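Local coordinates for beta-1,4-mannanase (Cryptopygus antarcticus, PDB 4OOU), which hydrolyses internal beta-1,4-mannosidic linkages in mannans, galactomannans and glucomannans, releasing short manno-oligosaccharides, at residues N70-N78 / Y353-K364; Q143-N153 / F213-W224. One frame throughout, in Å; residues are numbered along the deposited sequence.

Both contacts lie on the outer layer of helices and loops of one TIM barrel, on opposite sides of the chain's centre. Their centres are about 37 Å apart, and their nearest atoms about 23 Å. Both segments of contact 2 fall in sequence between the two segments of contact 1. Contact 1 joins helix 58-74 to helix 353-361, which follows the last barrel strand, so it brings early and late parts of the chain side by side. Contact 2 joins helices 140-145 and 149-167 to helix 215-232. They share no helix. Contact 1 packs the first barrel helix on the last, outside the seam where strands 35-43 and 337-340 pair; contact 2 holds several residues that bind substrate.

Contact 1 of 2, residues N70-N78 / Y353-K364; sequences NKVKASGGN and YSNQMYGMQALK
Ser75 sits between two methionines of helix 353-361. Its OG lies 3.3 Å from Met357 CG, and its CB packs 3.8 Å from Met360 CB. The hydroxyl turns back and donates to Lys71 O one helical turn earlier, at 2.7 Å between Ser75 OG and Lys71 O and nearly in line with the C=O. That bond fixes the side-chain rotation, with OG against Met357 CB and CG, and CB against Met360.

Met357 slants across the alkyl part of Lys71, with its SD 3.9 Å from Lys71 CB. The methyl CE continues along the chain toward Lys71 CD. It also lies at the edge of the Tyr353 ring, in the ring plane. The ammonium of Lys71 leads elsewhere, to a salt bridge with Asp67.

The CB of Met360 is directed at residues 70-78, and the side chain runs at about a right angle to Val72. Its chain is extended as far as SD, then bends (chi3 -71°). The sulfur rests 3.7 Å from Gly77 CA and also touches both methyls of Val72. The methyl CE turns back to Ser75 CB. Lys364 lays its CG over Gly76 CA, and its NZ makes a weak bond to Ala74 O. One water links Gly76 O to Lys364 O, and a second links Gly76 O to Met360 O.

Gly76 has a positive phi, 67°. Gly76 N bonds to Lys73 O and Gly77 N to Val72 O. This is a Schellman motif ending helix 58-74, packed against the last helix of a TIM barrel; the chain then enters barrel strand 79-86.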
loop_
_atom_site.group_PDB
_atom_site.type_symbol
_atom_site.label_atom_id
_atom_site.label_comp_id
_atom_site.label_asym_id
_atom_site.label_seq_id
_atom_site.Cartn_x
_atom_site.Cartn_y
_atom_site.Cartn_z
ATOM N N ASN A 70 2.093 18.088 -6.533
ATOM C CA ASN A 70 1.874 19.522 -6.182
ATOM C C ASN A 70 0.517 19.799 -5.591
ATOM O O ASN A 70 0.364 20.559 -4.624
ATOM C CB ASN A 70 2.043 20.467 -7.385
ATOM C CG ASN A 70 3.422 20.385 -8.034
ATOM O OD1 ASN A 70 3.596 20.811 -9.187
ATOM N ND2 ASN A 70 4.419 19.843 -7.307
ATOM N N LYS A 71 -0.491 19.168 -6.180
ATOM C CA LYS A 71 -1.882 19.329 -5.708
ATOM C C LYS A 71 -2.049 18.807 -4.276
ATOM O O LYS A 71 -2.822 19.336 -3.481
ATOM C CB LYS A 71 -2.869 18.689 -6.711
ATOM C CG LYS A 71 -3.068 19.579 -7.925
ATOM C CD LYS A 71 -4.046 19.018 -8.958
ATOM C CE LYS A 71 -4.468 20.078 -9.982
ATOM N NZ LYS A 71 -3.371 20.416 -10.920
ATOM N N VAL A 72 -1.266 17.802 -3.922
ATOM C CA VAL A 72 -1.290 17.289 -2.556
ATOM C C VAL A 72 -0.650 18.296 -1.581
ATOM O O VAL A 72 -1.340 18.707 -0.665
ATOM C CB VAL A 72 -0.712 15.841 -2.487
ATOM C CG1 VAL A 72 -0.434 15.385 -1.064
ATOM C CG2 VAL A 72 -1.658 14.877 -3.190
ATOM N N LYS A 73 0.619 18.713 -1.752
ATOM C CA LYS A 73 1.217 19.711 -0.800
ATOM C C LYS A 73 0.235 20.881 -0.703
ATOM O O LYS A 73 -0.174 21.246 0.387
ATOM C CB LYS A 73 2.622 20.194 -1.186
ATOM N N ALA A 74 -0.222 21.395 -1.843
ATOM C CA ALA A 74 -1.176 22.524 -1.832
ATOM C C ALA A 74 -2.349 22.286 -0.855
ATOM O O ALA A 74 -2.800 23.206 -0.142
ATOM C CB ALA A 74 -1.710 22.784 -3.246
ATOM N N SER A 75 -2.841 21.045 -0.797
ATOM C CA SER A 75 -4.031 20.771 0.019
ATOM C C SER A 75 -3.713 20.363 1.439
ATOM O O SER A 75 -4.581 19.861 2.147
ATOM C CB SER A 75 -4.906 19.702 -0.627
ATOM O OG SER A 75 -5.015 19.864 -2.031
ATOM N N GLY A 76 -2.471 20.563 1.864
ATOM C CA GLY A 76 -2.024 20.132 3.192
ATOM C C GLY A 76 -1.964 18.628 3.412
ATOM O O GLY A 76 -1.942 18.180 4.567
ATOM N N GLY A 77 -1.973 17.847 2.329
ATOM C CA GLY A 77 -1.796 16.377 2.403
ATOM C C GLY A 77 -0.306 16.029 2.453
ATOM O O GLY A 77 0.553 16.897 2.256
ATOM N N ASN A 78 0.015 14.772 2.722
ATOM C CA ASN A 78 1.429 14.412 2.922
ATOM C C ASN A 78 1.846 13.055 2.400
ATOM O O ASN A 78 2.909 12.587 2.740
ATOM C CB ASN A 78 1.772 14.503 4.408
ATOM C CG ASN A 78 1.175 13.380 5.218
ATOM O OD1 ASN A 78 0.466 12.525 4.696
ATOM N ND2 ASN A 78 1.456 13.378 6.508
ATOM N N TYR A 353 -10.778 14.453 -8.273
ATOM C CA TYR A 353 -9.500 15.016 -7.736
ATOM C C TYR A 353 -9.739 16.276 -6.893
ATOM O O TYR A 353 -8.993 16.604 -5.976
ATOM C CB TYR A 353 -8.450 15.303 -8.831
ATOM C CG TYR A 353 -8.688 16.541 -9.689
ATOM C CD1 TYR A 353 -8.503 17.833 -9.175
ATOM C CD2 TYR A 353 -9.040 16.418 -11.017
ATOM C CE1 TYR A 353 -8.714 18.965 -9.958
ATOM C CE2 TYR A 353 -9.270 17.544 -11.810
ATOM C CZ TYR A 353 -9.106 18.816 -11.291
ATOM O OH TYR A 353 -9.321 19.909 -12.127
ATOM N N SER A 354 -10.778 17.006 -7.240
ATOM C CA SER A 354 -11.123 18.231 -6.543
ATOM C C SER A 354 -11.555 18.084 -5.082
ATOM O O SER A 354 -11.074 18.782 -4.193
ATOM C CB SER A 354 -12.204 18.987 -7.326
ATOM O OG SER A 354 -11.604 20.059 -7.988
ATOM N N ASN A 355 -12.512 17.238 -4.806
ATOM C CA ASN A 355 -12.937 17.221 -3.460
ATOM C C ASN A 355 -12.054 16.232 -2.683
ATOM O O ASN A 355 -11.913 16.345 -1.481
ATOM C CB ASN A 355 -14.489 17.130 -3.336
ATOM C CG ASN A 355 -15.010 15.738 -3.097
ATOM O OD1 ASN A 355 -15.717 15.521 -2.153
ATOM N ND2 ASN A 355 -14.724 14.827 -3.976
ATOM N N GLN A 356 -11.356 15.342 -3.362
ATOM C CA GLN A 356 -10.156 14.801 -2.714
ATOM C C GLN A 356 -9.229 15.899 -2.171
ATOM O O GLN A 356 -8.686 15.723 -1.071
ATOM C CB GLN A 356 -9.382 13.882 -3.623
ATOM C CG GLN A 356 -10.078 12.557 -3.761
ATOM C CD GLN A 356 -9.334 11.628 -4.655
ATOM O OE1 GLN A 356 -8.386 10.955 -4.223
ATOM N NE2 GLN A 356 -9.746 11.583 -5.917
ATOM N N MET A 357 -9.075 17.023 -2.886
ATOM C CA MET A 357 -8.281 18.151 -2.345
ATOM C C MET A 357 -8.999 18.828 -1.177
ATOM O O MET A 357 -8.377 19.187 -0.171
ATOM C CB MET A 357 -7.926 19.177 -3.420
ATOM C CG MET A 357 -6.894 18.715 -4.432
ATOM S SD MET A 357 -6.306 20.058 -5.491
ATOM C CE MET A 357 -7.373 19.912 -6.905
ATOM N N TYR A 358 -10.315 18.979 -1.307
ATOM C CA TYR A 358 -11.136 19.541 -0.245
ATOM C C TYR A 358 -10.878 18.714 1.001
ATOM O O TYR A 358 -10.506 19.252 2.034
ATOM C CB TYR A 358 -12.631 19.546 -0.632
ATOM C CG TYR A 358 -13.579 20.274 0.333
ATOM C CD1 TYR A 358 -13.225 21.476 0.933
ATOM C CD2 TYR A 358 -14.855 19.770 0.603
ATOM C CE1 TYR A 358 -14.091 22.123 1.806
ATOM C CE2 TYR A 358 -15.732 20.409 1.464
ATOM C CZ TYR A 358 -15.350 21.589 2.072
ATOM O OH TYR A 358 -16.227 22.245 2.926
ATOM N N GLY A 359 -11.054 17.405 0.877
ATOM C CA GLY A 359 -10.813 16.485 1.964
ATOM C C GLY A 359 -9.495 16.711 2.683
ATOM O O GLY A 359 -9.485 16.871 3.909
ATOM N N MET A 360 -8.382 16.752 1.957
ATOM C CA MET A 360 -7.087 16.908 2.645
ATOM C C MET A 360 -7.017 18.216 3.450
ATOM O O MET A 360 -6.377 18.257 4.514
ATOM C CB MET A 360 -5.911 16.819 1.660
ATOM C CG MET A 360 -5.529 15.393 1.281
ATOM S SD MET A 360 -4.351 15.258 -0.059
ATOM C CE MET A 360 -5.388 15.776 -1.417
ATOM N N GLN A 361 -7.668 19.276 2.940
ATOM C CA GLN A 361 -7.686 20.570 3.624
ATOM C C GLN A 361 -8.217 20.396 5.043
ATOM O O GLN A 361 -7.835 21.135 5.958
ATOM C CB GLN A 361 -8.559 21.601 2.894
ATOM C CG GLN A 361 -7.890 22.335 1.741
ATOM C CD GLN A 361 -8.887 23.065 0.837
ATOM O OE1 GLN A 361 -9.872 23.655 1.313
ATOM N NE2 GLN A 361 -8.648 23.010 -0.481
ATOM N N ALA A 362 -9.109 19.426 5.240
ATOM C CA ALA A 362 -9.670 19.238 6.557
ATOM C C ALA A 362 -8.565 19.044 7.580
ATOM O O ALA A 362 -8.760 19.335 8.757
ATOM C CB ALA A 362 -10.630 18.052 6.589
ATOM N N LEU A 363 -7.416 18.527 7.175
ATOM C CA LEU A 363 -6.355 18.348 8.176
ATOM C C LEU A 363 -5.140 19.297 8.021
ATOM O O LEU A 363 -4.150 19.116 8.707
ATOM C CB LEU A 363 -5.924 16.874 8.240
ATOM C CG LEU A 363 -7.039 15.846 8.529
ATOM C CD1 LEU A 363 -6.553 14.430 8.238
ATOM C CD2 LEU A 363 -7.551 15.947 9.971
ATOM N N LYS A 364 -5.236 20.316 7.169
ATOM C CA LYS A 364 -4.108 21.214 6.915
ATOM C C LYS A 364 -3.273 21.512 8.181
ATOM O O LYS A 364 -2.109 21.139 8.259
ATOM C CB LYS A 364 -4.575 22.516 6.248
ATOM C CG LYS A 364 -3.722 22.992 5.070
ATOM C CD LYS A 364 -4.455 24.108 4.315
ATOM C CE LYS A 364 -3.978 24.290 2.878
ATOM N NZ LYS A 364 -2.590 24.843 2.808
HETATM O O HOH W 1 -0.727 19.799 6.445
HETATM O O HOH W 2 -4.308 16.462 5.372
#

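Contact 2 of 2, residues Q143-N153 / F213-W224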
loop_
_atom_site.group_PDB
_atom_site.type_symbol
_atom_site.label_atom_id
_atom_site.label_comp_id
_atom_site.label_asym_id
_atom_site.label_seq_id
_atom_site.Cartn_x
_atom_site.Cartn_y
_atom_site.Cartn_z
ATOM N N GLN A 143 1.749 -14.491 -12.118
ATOM C CA GLN A 143 1.033 -15.579 -11.467
ATOM C C GLN A 143 2.008 -16.668 -11.020
ATOM O O GLN A 143 1.906 -17.164 -9.904
ATOM C CB GLN A 143 -0.015 -16.152 -12.389
ATOM C CG GLN A 143 -1.185 -15.218 -12.582
ATOM C CD GLN A 143 -2.080 -15.636 -13.719
ATOM O OE1 GLN A 143 -2.095 -16.784 -14.102
ATOM N NE2 GLN A 143 -2.828 -14.687 -14.274
ATOM N N ASN A 144 2.976 -17.010 -11.865
ATOM C CA ASN A 144 3.920 -18.065 -11.512
ATOM C C ASN A 144 4.928 -17.656 -10.443
ATOM O O ASN A 144 5.575 -18.510 -9.869
ATOM C CB ASN A 144 4.656 -18.602 -12.751
ATOM C CG ASN A 144 3.722 -19.319 -13.744
ATOM O OD1 ASN A 144 3.897 -19.177 -14.958
ATOM N ND2 ASN A 144 2.732 -20.083 -13.235
ATOM N N LEU A 145 5.059 -16.361 -10.165
ATOM C CA LEU A 145 5.883 -15.927 -9.033
ATOM C C LEU A 145 5.339 -16.470 -7.699
ATOM O O LEU A 145 6.101 -16.726 -6.771
ATOM C CB LEU A 145 5.997 -14.399 -8.997
ATOM C CG LEU A 145 7.198 -13.728 -9.683
ATOM C CD1 LEU A 145 7.784 -14.498 -10.865
ATOM C CD2 LEU A 145 6.813 -12.314 -10.104
ATOM N N PHE A 146 4.024 -16.639 -7.615
ATOM C CA PHE A 146 3.389 -17.266 -6.451
ATOM C C PHE A 146 3.701 -18.742 -6.260
ATOM O O PHE A 146 3.640 -19.225 -5.141
ATOM C CB PHE A 146 1.879 -17.092 -6.510
ATOM C CG PHE A 146 1.457 -15.701 -6.244
ATOM C CD1 PHE A 146 1.321 -14.803 -7.271
ATOM C CD2 PHE A 146 1.300 -15.260 -4.952
ATOM C CE1 PHE A 146 0.970 -13.491 -7.018
ATOM C CE2 PHE A 146 0.941 -13.953 -4.683
ATOM C CZ PHE A 146 0.771 -13.066 -5.720
ATOM N N TRP A 147 4.026 -19.462 -7.329
ATOM C CA TRP A 147 4.250 -20.887 -7.211
ATOM C C TRP A 147 5.730 -21.334 -7.298
ATOM O O TRP A 147 6.135 -22.252 -6.578
ATOM C CB TRP A 147 3.423 -21.589 -8.251
ATOM C CG TRP A 147 1.945 -21.364 -8.143
ATOM C CD1 TRP A 147 1.220 -20.455 -8.830
ATOM C CD2 TRP A 147 1.013 -22.088 -7.329
ATOM N NE1 TRP A 147 -0.118 -20.556 -8.506
ATOM C CE2 TRP A 147 -0.271 -21.560 -7.592
ATOM C CE3 TRP A 147 1.136 -23.142 -6.405
ATOM C CZ2 TRP A 147 -1.425 -22.032 -6.964
ATOM C CZ3 TRP A 147 -0.013 -23.615 -5.772
ATOM C CH2 TRP A 147 -1.284 -23.063 -6.064
ATOM N N ASP A 148 6.532 -20.667 -8.135
ATOM C CA ASP A 148 7.894 -21.117 -8.483
ATOM C C ASP A 148 8.997 -20.416 -7.683
ATOM O O ASP A 148 9.384 -19.286 -7.992
ATOM C CB ASP A 148 8.118 -20.894 -9.982
ATOM C CG ASP A 148 9.309 -21.649 -10.539
ATOM O OD1 ASP A 148 10.420 -21.638 -9.959
ATOM O OD2 ASP A 148 9.128 -22.228 -11.616
ATOM N N GLU A 149 9.541 -21.117 -6.694
ATOM C CA GLU A 149 10.573 -20.559 -5.837
ATOM C C GLU A 149 11.752 -19.972 -6.612
ATOM O O GLU A 149 12.309 -18.969 -6.186
ATOM C CB GLU A 149 11.094 -21.605 -4.847
ATOM C CG GLU A 149 10.035 -22.204 -3.929
ATOM C CD GLU A 149 10.605 -22.886 -2.694
ATOM O OE1 GLU A 149 11.858 -22.998 -2.547
ATOM O OE2 GLU A 149 9.773 -23.309 -1.853
ATOM N N SER A 150 12.148 -20.575 -7.735
ATOM C CA SER A 150 13.321 -20.062 -8.507
ATOM C C SER A 150 12.981 -18.790 -9.276
ATOM O O SER A 150 13.808 -17.868 -9.372
ATOM C CB SER A 150 13.911 -21.121 -9.465
ATOM O OG SER A 150 12.958 -21.577 -10.418
ATOM N N LYS A 151 11.762 -18.749 -9.812
ATOM C CA LYS A 151 11.321 -17.616 -10.602
ATOM C C LYS A 151 11.106 -16.400 -9.716
ATOM O O LYS A 151 11.324 -15.266 -10.143
ATOM C CB LYS A 151 10.042 -17.970 -11.376
ATOM C CG LYS A 151 10.215 -18.981 -12.522
ATOM C CD LYS A 151 8.885 -19.338 -13.191
ATOM C CE LYS A 151 9.059 -20.301 -14.375
ATOM N NZ LYS A 151 7.782 -20.716 -15.028
ATOM N N LEU A 152 10.690 -16.627 -8.473
ATOM C CA LEU A 152 10.532 -15.528 -7.498
ATOM C C LEU A 152 11.853 -14.904 -7.140
ATOM O O LEU A 152 11.974 -13.661 -7.079
ATOM C CB LEU A 152 9.861 -16.016 -6.212
ATOM C CG LEU A 152 9.456 -14.972 -5.148
ATOM C CD1 LEU A 152 8.886 -13.684 -5.721
ATOM C CD2 LEU A 152 8.431 -15.589 -4.219
ATOM N N ASN A 153 12.843 -15.768 -6.907
ATOM C CA ASN A 153 14.185 -15.294 -6.668
ATOM C C ASN A 153 14.755 -14.526 -7.863
ATOM O O ASN A 153 15.608 -13.653 -7.675
ATOM C CB ASN A 153 15.138 -16.431 -6.270
ATOM C CG ASN A 153 14.929 -16.895 -4.833
ATOM O OD1 ASN A 153 15.034 -16.111 -3.877
ATOM N ND2 ASN A 153 14.641 -18.186 -4.674
ATOM N N PHE A 213 -4.784 -18.206 -6.233
ATOM C CA PHE A 213 -3.788 -18.505 -5.218
ATOM C C PHE A 213 -4.413 -18.894 -3.868
ATOM O O PHE A 213 -5.296 -18.202 -3.359
ATOM C CB PHE A 213 -2.910 -17.283 -4.966
ATOM C CG PHE A 213 -2.487 -16.551 -6.213
ATOM C CD1 PHE A 213 -1.611 -17.133 -7.109
ATOM C CD2 PHE A 213 -2.933 -15.257 -6.460
ATOM C CE1 PHE A 213 -1.216 -16.459 -8.236
ATOM C CE2 PHE A 213 -2.530 -14.581 -7.595
ATOM C CZ PHE A 213 -1.675 -15.185 -8.486
ATOM N N PRO A 214 -3.932 -19.984 -3.258
ATOM C CA PRO A 214 -4.306 -20.229 -1.886
ATOM C C PRO A 214 -3.547 -19.306 -0.917
ATOM O O PRO A 214 -2.375 -18.922 -1.162
ATOM C CB PRO A 214 -3.906 -21.689 -1.671
ATOM C CG PRO A 214 -3.729 -22.257 -3.036
ATOM C CD PRO A 214 -3.199 -21.120 -3.830
ATOM N N MET A 215 -4.213 -18.959 0.182
ATOM C CA MET A 215 -3.610 -18.078 1.157
ATOM C C MET A 215 -2.179 -18.471 1.418
ATOM O O MET A 215 -1.321 -17.602 1.572
ATOM C CB MET A 215 -4.371 -18.110 2.462
ATOM C CG MET A 215 -4.038 -16.948 3.368
ATOM S SD MET A 215 -4.857 -15.466 2.801
ATOM C CE MET A 215 -3.427 -14.403 2.820
ATOM N N LYS A 216 -1.906 -19.771 1.469
ATOM C CA LYS A 216 -0.550 -20.198 1.752
ATOM C C LYS A 216 0.443 -19.606 0.749
ATOM O O LYS A 216 1.487 -19.101 1.147
ATOM C CB LYS A 216 -0.401 -21.726 1.799
ATOM C CG LYS A 216 1.059 -22.124 2.062
ATOM C CD LYS A 216 1.282 -23.570 2.474
ATOM C CE LYS A 216 2.695 -23.693 3.018
ATOM N NZ LYS A 216 3.061 -25.101 3.287
ATOM N N GLN A 217 0.139 -19.684 -0.542
ATOM C CA GLN A 217 1.064 -19.146 -1.543
ATOM C C GLN A 217 1.110 -17.639 -1.466
ATOM O O GLN A 217 2.206 -17.051 -1.468
ATOM C CB GLN A 217 0.721 -19.597 -2.952
ATOM C CG GLN A 217 0.766 -21.108 -3.124
ATOM C CD GLN A 217 2.087 -21.690 -2.689
ATOM O OE1 GLN A 217 3.146 -21.346 -3.227
ATOM N NE2 GLN A 217 2.041 -22.572 -1.688
ATOM N N ILE A 218 -0.058 -17.008 -1.350
ATOM C CA ILE A 218 -0.089 -15.553 -1.113
ATOM C C ILE A 218 0.892 -15.137 -0.019
ATOM O O ILE A 218 1.749 -14.292 -0.255
ATOM C CB ILE A 218 -1.483 -15.004 -0.729
ATOM C CG1 ILE A 218 -2.451 -15.086 -1.929
ATOM C CG2 ILE A 218 -1.337 -13.568 -0.220
ATOM C CD1 ILE A 218 -3.875 -14.687 -1.637
ATOM N N LEU A 219 0.753 -15.738 1.163
ATOM C CA LEU A 219 1.535 -15.354 2.354
ATOM C C LEU A 219 2.997 -15.701 2.240
ATOM O O LEU A 219 3.836 -14.959 2.754
ATOM C CB LEU A 219 0.974 -16.018 3.633
ATOM C CG LEU A 219 -0.423 -15.556 4.053
ATOM C CD1 LEU A 219 -0.939 -16.389 5.208
ATOM C CD2 LEU A 219 -0.388 -14.078 4.414
ATOM N N LYS A 220 3.291 -16.832 1.599
ATOM C CA LYS A 220 4.664 -17.231 1.339
ATOM C C LYS A 220 5.290 -16.212 0.381
ATOM O O LYS A 220 6.425 -15.729 0.563
ATOM C CB LYS A 220 4.684 -18.611 0.696
ATOM C CG LYS A 220 6.093 -19.158 0.500
ATOM C CD LYS A 220 6.225 -19.982 -0.770
ATOM C CE LYS A 220 7.381 -20.943 -0.648
ATOM N NZ LYS A 220 7.409 -21.807 -1.838
ATOM N N THR A 221 4.532 -15.879 -0.654
ATOM C CA THR A 221 5.036 -14.943 -1.635
ATOM C C THR A 221 5.322 -13.591 -0.999
ATOM O O THR A 221 6.397 -13.004 -1.229
ATOM C CB THR A 221 4.067 -14.827 -2.803
ATOM O OG1 THR A 221 3.964 -16.109 -3.405
ATOM C CG2 THR A 221 4.556 -13.841 -3.822
ATOM N N ILE A 222 4.410 -13.104 -0.162
ATOM C CA ILE A 222 4.667 -11.791 0.411
ATOM C C ILE A 222 5.766 -11.871 1.499
ATOM O O ILE A 222 6.593 -10.973 1.608
ATOM C CB ILE A 222 3.389 -10.863 0.662
ATOM C CG1 ILE A 222 3.514 -10.054 1.944
ATOM C CG2 ILE A 222 2.002 -11.544 0.580
ATOM C CD1 ILE A 222 2.853 -10.705 3.113
ATOM N N ASN A 223 5.835 -12.981 2.217
ATOM C CA ASN A 223 6.926 -13.216 3.178
ATOM C C ASN A 223 8.303 -13.120 2.517
ATOM O O ASN A 223 9.145 -12.307 2.935
ATOM C CB ASN A 223 6.742 -14.585 3.860
ATOM C CG ASN A 223 7.824 -14.901 4.890
ATOM O OD1 ASN A 223 8.436 -15.977 4.835
ATOM N ND2 ASN A 223 8.050 -13.974 5.845
ATOM N N TRP A 224 8.505 -13.898 1.455
ATOM C CA TRP A 224 9.783 -13.874 0.760
ATOM C C TRP A 224 10.105 -12.477 0.275
ATOM O O TRP A 224 11.257 -12.039 0.363
ATOM C CB TRP A 224 9.805 -14.814 -0.436
ATOM C CG TRP A 224 9.936 -16.242 -0.083
ATOM C CD1 TRP A 224 9.352 -16.870 0.956
ATOM C CD2 TRP A 224 10.671 -17.246 -0.800
ATOM N NE1 TRP A 224 9.667 -18.195 0.949
ATOM C CE2 TRP A 224 10.475 -18.462 -0.120
ATOM C CE3 TRP A 224 11.477 -17.235 -1.953
ATOM C CZ2 TRP A 224 11.055 -19.675 -0.542
ATOM C CZ3 TRP A 224 12.066 -18.447 -2.376
ATOM C CH2 TRP A 224 11.842 -19.648 -1.668
#
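Phe146 lies between Phe213 on one face and Thr221 on the other. The two phenyl rings stack face to face, with centroids 3.8 Å apart and planes tilted by 29°. They are offset, so Phe213 CE2 lies over the rim of the Phe146 ring. On the opposite face Thr221 CG2 makes a CH-pi contact, 4.1 Å from the Phe146 ring centroid. The Thr221 methyl stands anti to the backbone N, while OG1 folds back and donates to Gln217 O. That oxygen also accepts Thr221 N. Ile218 CA meets the Phe146 ring at its edge.

Phe213 precedes helix 215-232, and its backbone bonds to Thr185 and Gln187. At its ring edge it meets Trp147 NE1 and Gln143 O, the latter 3.6 Å from Phe213 CE1. The six-membered ring of Trp147 has Gln217 CG over one face, 4.0 Å from its centroid. Its CH2 reaches Pro214 CD at 3.5 Å.

These helices belong to the outer layer of the TIM barrel of glycoside hydrolase family 5. Asn144 and Trp147 to Lys151 bind substrate, and Trp147 packs on Pro214 and Gln217 at the start of helix 215-232. Asp148 is the N-cap of helix 149-167. Its OD1 accepts from Ser150 OG and from Lys151 N.

One helical turn beyond Lys220 and Thr221, Trp224 packs against the start of helix 149-167. Its CB is directed at residues 143-153, with Leu152 CD2 4.1 Å from Trp224 CB. Glu149 OE1 and Asn153 ND2 come to its ring edge. The carboxylate of Glu149 stands at 63° to that ring. Its OE2 forms a salt bridge with Lys220 NZ at 2.8 Å. NZ comes to OE2 from the anti side, 27° out of the carboxylate plane. Lys269 makes a cation-pi contact with Trp224.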